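Local coordinates for activator of Hsp90 ATPase homologue 1/2-like C-terminal domain-containing protein (Rhodobacter sphaeroides, PDB 3PU2) that is of unknown function but belongs to the AHA1 family of the SRPBCC superfamily and is a putative activator of Hsp90 ATPase, at residues L38-C52 with R63-G75. Residues are numbered along the deposited sequence; the frame is centred on the assembly and turned at random.
Sequences LPAWLFARGWPMTEC and RQVWTGPEGRTRG
Trp47 lies sandwiched between Gly68 and Arg74. Gly68 CA sits over the centre of the six-membered ring, 3.5 Å from its centroid, a CH-pi contact made possible by the lack of a side chain. Over the opposite face comes the guanidinium of Arg74, its plane tilted 51° to the indole, in a cation-pi contact with CZ 4.0 Å from the same centroid. At the ring's edge Arg72 stands perpendicular, NE near the indole plane, with Trp47 CH2 against the rim of one guanidinium face.

The second indole, Trp66, is held by its edge. Its NE1 gives a nearly straight hydrogen bond to Leu42 O (3.1 Å, 170° at the hydrogen), with the acceptor in the ring plane. Selenomethionine Met49 runs alongside, pointing the same way: CG is anti to the backbone N (chi1 -165°), SE lies obliquely beside the five-membered ring in a Met-aromatic contact, and a bend at chi3 carries the CE methyl to Trp66 NE1 and CZ2. CE also meets Gln64 NE2, while CD2 of Leu42, which also touches Met143 of helix 139-156, comes to that amide across its chain.

Main-chain bonds join the strands. Val65 O accepts from both Thr50 N (2.8 Å) and Glu51 N (3.3 Å), the latter on a lone pair; Val65 N returns a bond to Glu51 O. Thr67 N binds Pro48 O, and beside it the hydroxyls Thr50 OG1 and Thr67 OG1 share a hydrogen bond of 2.7 Å.

Thr50 and Glu51 both face Val65, a classic beta bulge in the antiparallel hairpin of strands 49-54 and 61-67, the former an outermost strand of the antiparallel sheet of this Bet v 1-like fold.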
loop_
_atom_site.group_PDB
_atom_site.type_symbol
_atom_site.label_atom_id
_atom_site.label_comp_id
_atom_site.label_asym_id
_atom_site.label_seq_id
_atom_site.Cartn_x
_atom_site.Cartn_y
_atom_site.Cartn_z
ATOM N N LEU A 38 6.068 6.253 -6.308
ATOM C CA LEU A 38 5.859 5.700 -4.973
ATOM C C LEU A 38 6.673 6.357 -3.864
ATOM O O LEU A 38 6.181 6.519 -2.754
ATOM C CB LEU A 38 6.154 4.205 -4.963
ATOM C CG LEU A 38 5.061 3.268 -5.457
ATOM C CD1 LEU A 38 5.682 1.910 -5.660
ATOM C CD2 LEU A 38 3.905 3.191 -4.469
ATOM N N PRO A 39 7.939 6.707 -4.133
ATOM C CA PRO A 39 8.773 7.340 -3.108
ATOM C C PRO A 39 8.271 8.709 -2.660
ATOM O O PRO A 39 8.507 9.130 -1.526
ATOM C CB PRO A 39 10.137 7.440 -3.794
ATOM C CG PRO A 39 10.143 6.260 -4.695
ATOM C CD PRO A 39 8.757 6.319 -5.293
ATOM N N ALA A 40 7.577 9.395 -3.562
ATOM C CA ALA A 40 7.063 10.721 -3.287
ATOM C C ALA A 40 5.831 10.797 -2.377
ATOM O O ALA A 40 5.310 11.886 -2.136
ATOM C CB ALA A 40 6.790 11.429 -4.599
ATOM N N TRP A 41 5.357 9.661 -1.876
ATOM C CA TRP A 41 4.204 9.681 -0.977
ATOM C C TRP A 41 4.151 8.531 0.019
ATOM O O TRP A 41 3.796 8.729 1.179
ATOM C CB TRP A 41 2.892 9.701 -1.756
ATOM C CG TRP A 41 2.593 8.458 -2.511
ATOM C CD1 TRP A 41 2.994 8.144 -3.789
ATOM C CD2 TRP A 41 1.820 7.346 -2.051
ATOM N NE1 TRP A 41 2.512 6.904 -4.146
ATOM C CE2 TRP A 41 1.789 6.392 -3.098
ATOM C CE3 TRP A 41 1.150 7.057 -0.855
ATOM C CZ2 TRP A 41 1.111 5.172 -2.981
ATOM C CZ3 TRP A 41 0.475 5.833 -0.744
ATOM C CH2 TRP A 41 0.466 4.909 -1.804
ATOM N N LEU A 42 4.507 7.334 -0.427
ATOM C CA LEU A 42 4.477 6.157 0.437
ATOM C C LEU A 42 5.692 6.016 1.359
ATOM O O LEU A 42 6.585 5.203 1.126
ATOM C CB LEU A 42 4.334 4.900 -0.411
ATOM C CG LEU A 42 4.303 3.588 0.372
ATOM C CD1 LEU A 42 3.185 3.609 1.411
ATOM C CD2 LEU A 42 4.114 2.447 -0.615
ATOM N N PHE A 43 5.696 6.815 2.417
ATOM C CA PHE A 43 6.765 6.815 3.400
ATOM C C PHE A 43 6.213 7.385 4.700
ATOM O O PHE A 43 5.197 8.077 4.694
ATOM C CB PHE A 43 7.908 7.689 2.911
ATOM C CG PHE A 43 7.547 9.127 2.790
ATOM C CD1 PHE A 43 7.766 10.009 3.847
ATOM C CD2 PHE A 43 6.975 9.614 1.616
ATOM C CE1 PHE A 43 7.421 11.364 3.738
ATOM C CE2 PHE A 43 6.620 10.976 1.488
ATOM C CZ PHE A 43 6.846 11.852 2.558
ATOM N N ALA A 44 6.864 7.078 5.818
ATOM C CA ALA A 44 6.415 7.617 7.099
ATOM C C ALA A 44 7.364 8.745 7.511
ATOM O O ALA A 44 8.401 8.959 6.877
ATOM C CB ALA A 44 6.385 6.534 8.151
ATOM N N ARG A 45 6.997 9.458 8.571
ATOM C CA ARG A 45 7.777 10.580 9.098
ATOM C C ARG A 45 9.218 10.192 9.474
ATOM O O ARG A 45 9.447 9.410 10.409
ATOM C CB ARG A 45 7.043 11.159 10.317
ATOM C CG ARG A 45 7.333 12.628 10.636
ATOM C CD ARG A 45 6.400 13.153 11.737
ATOM N NE ARG A 45 6.500 12.388 12.984
ATOM C CZ ARG A 45 7.589 12.326 13.749
ATOM N NH1 ARG A 45 8.687 12.986 13.401
ATOM N NH2 ARG A 45 7.581 11.603 14.862
ATOM N N GLY A 46 10.180 10.749 8.738
ATOM C CA GLY A 46 11.584 10.472 8.994
ATOM C C GLY A 46 12.125 9.180 8.396
ATOM O O GLY A 46 13.220 8.747 8.736
ATOM N N TRP A 47 11.358 8.556 7.507
ATOM C CA TRP A 47 11.767 7.316 6.862
ATOM C C TRP A 47 11.435 7.372 5.373
ATOM O O TRP A 47 10.492 6.725 4.914
ATOM C CB TRP A 47 11.057 6.105 7.486
ATOM C CG TRP A 47 11.438 5.824 8.912
ATOM C CD1 TRP A 47 11.076 6.541 10.015
ATOM C CD2 TRP A 47 12.317 4.795 9.374
ATOM N NE1 TRP A 47 11.679 6.028 11.138
ATOM C CE2 TRP A 47 12.449 4.955 10.776
ATOM C CE3 TRP A 47 13.010 3.753 8.742
ATOM C CZ2 TRP A 47 13.253 4.110 11.560
ATOM C CZ3 TRP A 47 13.808 2.914 9.520
ATOM C CH2 TRP A 47 13.920 3.100 10.920
ATOM N N PRO A 48 12.194 8.171 4.605
ATOM C CA PRO A 48 11.985 8.302 3.167
ATOM C C PRO A 48 12.240 6.969 2.468
ATOM O O PRO A 48 12.932 6.103 3.006
ATOM C CB PRO A 48 13.005 9.364 2.777
ATOM C CG PRO A 48 14.091 9.141 3.758
ATOM C CD PRO A 48 13.326 9.003 5.031
HETATM N N MSE A 49 11.671 6.790 1.276
HETATM C CA MSE A 49 11.874 5.546 0.544
HETATM C C MSE A 49 13.157 5.686 -0.254
HETATM O O MSE A 49 13.265 6.557 -1.108
HETATM C CB MSE A 49 10.696 5.262 -0.382
HETATM C CG MSE A 49 10.660 3.826 -0.886
HETATM SE SE MSE A 49 9.130 3.455 -1.985
HETATM C CE MSE A 49 7.911 3.009 -0.565
ATOM N N THR A 50 14.134 4.833 0.040
ATOM C CA THR A 50 15.418 4.903 -0.635
ATOM C C THR A 50 15.600 3.895 -1.760
ATOM O O THR A 50 16.442 4.102 -2.631
ATOM C CB THR A 50 16.586 4.788 0.370
ATOM O OG1 THR A 50 16.313 3.754 1.314
ATOM C CG2 THR A 50 16.770 6.092 1.122
ATOM N N GLU A 51 14.831 2.809 -1.751
ATOM C CA GLU A 51 14.909 1.818 -2.835
ATOM C C GLU A 51 13.507 1.382 -3.213
ATOM O O GLU A 51 12.689 1.047 -2.351
ATOM C CB GLU A 51 15.714 0.577 -2.449
ATOM C CG GLU A 51 16.168 -0.224 -3.679
ATOM C CD GLU A 51 16.711 -1.610 -3.340
ATOM O OE1 GLU A 51 17.420 -1.747 -2.312
ATOM O OE2 GLU A 51 16.436 -2.559 -4.113
ATOM N N CYS A 52 13.219 1.382 -4.505
ATOM C CA CYS A 52 11.893 0.998 -4.914
ATOM C C CYS A 52 11.807 0.287 -6.251
ATOM O O CYS A 52 11.894 0.893 -7.318
ATOM C CB CYS A 52 10.973 2.220 -4.933
ATOM S SG CYS A 52 9.233 1.758 -5.116
ATOM N N ARG A 63 10.326 -4.751 -4.249
ATOM C CA ARG A 63 11.388 -4.586 -3.264
ATOM C C ARG A 63 11.361 -3.134 -2.797
ATOM O O ARG A 63 11.509 -2.228 -3.610
ATOM C CB ARG A 63 12.740 -4.945 -3.895
ATOM C CG ARG A 63 13.956 -4.745 -2.997
ATOM C CD ARG A 63 13.748 -5.353 -1.618
ATOM N NE ARG A 63 14.900 -5.126 -0.740
ATOM C CZ ARG A 63 14.929 -5.421 0.560
ATOM N NH1 ARG A 63 13.866 -5.958 1.153
ATOM N NH2 ARG A 63 16.024 -5.182 1.268
ATOM N N GLN A 64 11.148 -2.917 -1.498
ATOM C CA GLN A 64 11.086 -1.560 -0.939
ATOM C C GLN A 64 11.959 -1.405 0.298
ATOM O O GLN A 64 12.005 -2.293 1.157
ATOM C CB GLN A 64 9.634 -1.203 -0.595
ATOM C CG GLN A 64 8.707 -1.337 -1.799
ATOM C CD GLN A 64 7.246 -1.006 -1.508
ATOM O OE1 GLN A 64 6.603 -1.645 -0.680
ATOM N NE2 GLN A 64 6.719 -0.015 -2.212
ATOM N N VAL A 65 12.661 -0.277 0.376
ATOM C CA VAL A 65 13.520 -0.001 1.522
ATOM C C VAL A 65 13.421 1.433 1.997
ATOM O O VAL A 65 13.576 2.377 1.234
ATOM C CB VAL A 65 15.036 -0.285 1.228
ATOM C CG1 VAL A 65 15.892 -0.023 2.500
ATOM C CG2 VAL A 65 15.222 -1.750 0.751
ATOM N N TRP A 66 13.171 1.587 3.283
ATOM C CA TRP A 66 13.089 2.904 3.880
ATOM C C TRP A 66 14.297 3.052 4.807
ATOM O O TRP A 66 14.699 2.106 5.506
ATOM C CB TRP A 66 11.787 3.030 4.669
ATOM C CG TRP A 66 10.574 2.941 3.813
ATOM C CD1 TRP A 66 9.925 3.973 3.184
ATOM C CD2 TRP A 66 9.832 1.760 3.505
ATOM N NE1 TRP A 66 8.821 3.505 2.512
ATOM C CE2 TRP A 66 8.741 2.149 2.693
ATOM C CE3 TRP A 66 9.978 0.407 3.840
ATOM C CZ2 TRP A 66 7.806 1.234 2.216
ATOM C CZ3 TRP A 66 9.053 -0.492 3.369
ATOM C CH2 TRP A 66 7.976 -0.077 2.565
ATOM N N THR A 67 14.883 4.238 4.785
ATOM C CA THR A 67 16.014 4.534 5.631
ATOM C C THR A 67 15.608 5.630 6.596
ATOM O O THR A 67 15.173 6.716 6.191
ATOM C CB THR A 67 17.194 5.048 4.844
ATOM O OG1 THR A 67 17.417 4.198 3.712
ATOM C CG2 THR A 67 18.425 5.080 5.754
ATOM N N GLY A 68 15.765 5.341 7.877
ATOM C CA GLY A 68 15.413 6.317 8.891
ATOM C C GLY A 68 16.592 7.156 9.343
ATOM O O GLY A 68 17.673 7.095 8.739
ATOM N N PRO A 69 16.411 7.974 10.393
ATOM C CA PRO A 69 17.537 8.782 10.839
ATOM C C PRO A 69 18.518 7.785 11.444
ATOM O O PRO A 69 18.118 6.686 11.859
ATOM C CB PRO A 69 16.910 9.701 11.888
ATOM C CG PRO A 69 15.460 9.695 11.556
ATOM C CD PRO A 69 15.221 8.267 11.197
ATOM N N GLU A 70 19.790 8.151 11.471
ATOM C CA GLU A 70 20.814 7.273 12.025
ATOM C C GLU A 70 21.266 6.154 11.087
ATOM O O GLU A 70 22.232 5.451 11.380
ATOM C CB GLU A 70 20.334 6.694 13.355
ATOM C CG GLU A 70 20.039 7.781 14.385
ATOM C CD GLU A 70 20.625 7.472 15.753
ATOM O OE1 GLU A 70 19.904 6.895 16.598
ATOM O OE2 GLU A 70 21.814 7.800 15.973
ATOM N N GLY A 71 20.569 5.989 9.966
ATOM C CA GLY A 71 20.958 4.975 8.999
ATOM C C GLY A 71 20.255 3.624 8.944
ATOM O O GLY A 71 20.284 2.980 7.892
ATOM N N ARG A 72 19.640 3.170 10.037
ATOM C CA ARG A 72 18.964 1.864 10.011
ATOM C C ARG A 72 17.914 1.780 8.893
ATOM O O ARG A 72 17.294 2.784 8.519
ATOM C CB ARG A 72 18.306 1.565 11.366
ATOM C CG ARG A 72 17.320 2.638 11.814
ATOM C CD ARG A 72 17.033 2.574 13.321
ATOM N NE ARG A 72 15.765 1.923 13.655
ATOM C CZ ARG A 72 15.462 0.668 13.350
ATOM N NH1 ARG A 72 16.334 -0.091 12.694
ATOM N NH2 ARG A 72 14.290 0.167 13.715
ATOM N N THR A 73 17.736 0.578 8.349
ATOM C CA THR A 73 16.761 0.364 7.287
ATOM C C THR A 73 15.622 -0.554 7.701
ATOM O O THR A 73 15.649 -1.209 8.748
ATOM C CB THR A 73 17.389 -0.241 6.019
ATOM O OG1 THR A 73 17.811 -1.580 6.285
ATOM C CG2 THR A 73 18.559 0.586 5.570
ATOM N N ARG A 74 14.616 -0.584 6.847
ATOM C CA ARG A 74 13.445 -1.391 7.057
ATOM C C ARG A 74 12.944 -1.660 5.647
ATOM O O ARG A 74 12.761 -0.731 4.848
ATOM C CB ARG A 74 12.424 -0.601 7.898
ATOM C CG ARG A 74 10.970 -0.965 7.682
ATOM C CD ARG A 74 10.094 -0.354 8.768
ATOM N NE ARG A 74 10.148 1.107 8.819
ATOM C CZ ARG A 74 9.701 1.824 9.849
ATOM N NH1 ARG A 74 9.179 1.213 10.904
ATOM N NH2 ARG A 74 9.758 3.149 9.822
ATOM N N GLY A 75 12.750 -2.929 5.321
ATOM C CA GLY A 75 12.294 -3.225 3.984
ATOM C C GLY A 75 11.357 -4.397 3.846
ATOM O O GLY A 75 11.082 -5.134 4.803
#